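PDB 5JO8: CEP104 from Gallus gallus, which is a centriolar protein whose TOG domain, an array of paired helices, probably binds tubulin or microtubules. Local coordinates for residues V216-T221 / L251-P256. Residues are numbered along the deposited sequence; the frame is centred on the assembly and turned at random.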
loop_
_atom_site.group_PDB
_atom_site.type_symbol
_atom_site.label_atom_id
_atom_site.label_comp_id
_atom_site.label_asym_id
_atom_site.label_seq_id
_atom_site.Cartn_x
_atom_site.Cartn_y
_atom_site.Cartn_z
ATOM N N VAL A 216 16.503 -3.209 -1.171
ATOM C CA VAL A 216 16.157 -4.203 -0.152
ATOM C C VAL A 216 17.164 -4.186 0.998
ATOM O O VAL A 216 16.780 -4.186 2.172
ATOM C CB VAL A 216 16.031 -5.591 -0.759
ATOM C CG1 VAL A 216 15.927 -6.650 0.356
ATOM C CG2 VAL A 216 14.825 -5.647 -1.687
ATOM N N MET A 217 18.456 -4.157 0.673
ATOM C CA MET A 217 19.471 -4.102 1.717
ATOM C C MET A 217 19.401 -2.815 2.538
ATOM O O MET A 217 19.596 -2.833 3.749
ATOM C CB MET A 217 20.877 -4.305 1.146
ATOM C CG MET A 217 21.209 -5.754 0.818
ATOM S SD MET A 217 20.974 -6.896 2.196
ATOM C CE MET A 217 22.429 -6.529 3.158
ATOM N N LYS A 218 19.140 -1.688 1.876
ATOM C CA LYS A 218 18.983 -0.446 2.618
ATOM C C LYS A 218 17.820 -0.567 3.605
ATOM O O LYS A 218 17.948 -0.246 4.787
ATOM C CB LYS A 218 18.770 0.739 1.675
ATOM C CG LYS A 218 18.350 1.991 2.402
ATOM C CD LYS A 218 18.114 3.147 1.453
ATOM C CE LYS A 218 19.418 3.798 1.023
ATOM N NZ LYS A 218 20.090 3.098 -0.109
ATOM N N PHE A 219 16.689 -1.061 3.112
ATOM C CA PHE A 219 15.516 -1.254 3.962
ATOM C C PHE A 219 15.778 -2.222 5.118
ATOM O O PHE A 219 15.539 -1.894 6.283
ATOM C CB PHE A 219 14.323 -1.742 3.134
ATOM C CG PHE A 219 13.143 -2.147 3.970
ATOM C CD1 PHE A 219 12.291 -1.192 4.503
ATOM C CD2 PHE A 219 12.900 -3.493 4.257
ATOM C CE1 PHE A 219 11.206 -1.564 5.290
ATOM C CE2 PHE A 219 11.817 -3.870 5.039
ATOM C CZ PHE A 219 10.967 -2.909 5.552
ATOM N N ALA A 220 16.274 -3.412 4.786
ATOM C CA ALA A 220 16.472 -4.468 5.779
ATOM C C ALA A 220 17.498 -4.070 6.833
ATOM O O ALA A 220 17.297 -4.332 8.021
ATOM C CB ALA A 220 16.886 -5.764 5.097
ATOM N N THR A 221 18.590 -3.432 6.418
ATOM C CA THR A 221 19.606 -3.068 7.395
ATOM C C THR A 221 19.075 -1.943 8.286
ATOM O O THR A 221 19.401 -1.870 9.472
ATOM C CB THR A 221 20.971 -2.705 6.756
ATOM O OG1 THR A 221 20.810 -1.623 5.835
ATOM C CG2 THR A 221 21.568 -3.908 6.027
ATOM N N LEU A 251 27.723 -9.361 1.340
ATOM C CA LEU A 251 28.903 -9.195 2.178
ATOM C C LEU A 251 29.587 -7.844 1.947
ATOM O O LEU A 251 30.154 -7.259 2.873
ATOM C CB LEU A 251 29.885 -10.342 1.940
ATOM C CG LEU A 251 29.379 -11.695 2.428
ATOM C CD1 LEU A 251 30.258 -12.806 1.873
ATOM C CD2 LEU A 251 29.356 -11.721 3.946
ATOM N N GLU A 252 29.527 -7.366 0.711
ATOM C CA GLU A 252 30.100 -6.071 0.354
ATOM C C GLU A 252 29.279 -4.919 0.919
ATOM O O GLU A 252 29.784 -3.810 1.077
ATOM C CB GLU A 252 30.221 -5.949 -1.165
ATOM C CG GLU A 252 31.388 -6.746 -1.753
ATOM C CD GLU A 252 31.171 -7.100 -3.211
ATOM O OE1 GLU A 252 30.167 -6.636 -3.796
ATOM O OE2 GLU A 252 31.999 -7.854 -3.769
ATOM N N TYR A 253 28.016 -5.181 1.233
ATOM C CA TYR A 253 27.147 -4.131 1.736
ATOM C C TYR A 253 27.338 -3.935 3.229
ATOM O O TYR A 253 27.400 -2.806 3.728
ATOM C CB TYR A 253 25.676 -4.464 1.435
ATOM C CG TYR A 253 24.747 -3.283 1.605
ATOM C CD1 TYR A 253 24.516 -2.412 0.550
ATOM C CD2 TYR A 253 24.111 -3.028 2.812
ATOM C CE1 TYR A 253 23.675 -1.308 0.697
ATOM C CE2 TYR A 253 23.266 -1.929 2.971
ATOM C CZ TYR A 253 23.052 -1.081 1.902
ATOM O OH TYR A 253 22.222 0.008 2.042
ATOM N N LEU A 254 27.406 -5.059 3.943
ATOM C CA LEU A 254 27.387 -5.054 5.389
ATOM C C LEU A 254 28.729 -4.615 5.925
ATOM O O LEU A 254 29.734 -4.626 5.193
ATOM C CB LEU A 254 27.034 -6.460 5.894
ATOM C CG LEU A 254 25.607 -6.903 5.566
ATOM C CD1 LEU A 254 25.474 -8.406 5.736
ATOM C CD2 LEU A 254 24.592 -6.180 6.454
ATOM N N PRO A 255 28.754 -4.210 7.205
ATOM C CA PRO A 255 30.038 -3.973 7.863
ATOM C C PRO A 255 30.866 -5.247 7.843
ATOM O O PRO A 255 30.294 -6.342 7.778
ATOM C CB PRO A 255 29.632 -3.630 9.303
ATOM C CG PRO A 255 28.213 -4.141 9.452
ATOM C CD PRO A 255 27.613 -3.943 8.103
ATOM N N PRO A 256 32.194 -5.118 7.900
ATOM C CA PRO A 256 33.024 -6.323 7.872
ATOM C C PRO A 256 32.912 -7.138 9.162
ATOM O O PRO A 256 32.702 -6.598 10.243
ATOM C CB PRO A 256 34.438 -5.778 7.660
ATOM C CG PRO A 256 34.384 -4.357 8.100
ATOM C CD PRO A 256 32.989 -3.878 7.857
#
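Tyr253 lays its ring flat against the side of helix 213-223, with Met217 CB sitting almost exactly over the middle of one face. This is a CH-pi contact, Met217 CB standing 3.7 Å from the centroid of the Tyr253 ring and close to its normal. With CG anti to the backbone N (chi1 -165°), the phenol extends alongside Met217, the two side chains running in opposite directions. At its far end the hydroxyl settles against the helix backbone, Tyr253 OH lying 3.3 Å from Lys218 CA; no hydrogen bond joins the two segments. Thr221 meets the edge of the same ring, its OG1 3.8 Å from Tyr253 CE2. That hydroxyl turns back to its own helix, where Thr221 OG1 donates to Met217 O at 2.7 Å, so this carbonyl takes two hydrogen bonds, from Thr221 N and Thr221 OG1, on opposite faces of its plane. The threonine methyl faces segment 251-256, and Thr221 CG2 touches Leu254 CD2 at 3.8 Å. Met217, bent at chi2 and chi3, brings CE to that leucine branch too, 4.0 Å from Leu254 CD2. The contact joins helix 213-223 to Tyr253 and to Leu254 in the loop beyond it, near the C-terminal end of the TOG domain's helical array: Val216 and Ala220 pack on helix 229-245, Phe219 on helix 187-204, and Leu254 on Leu270 and Phe274 of helix 265-276.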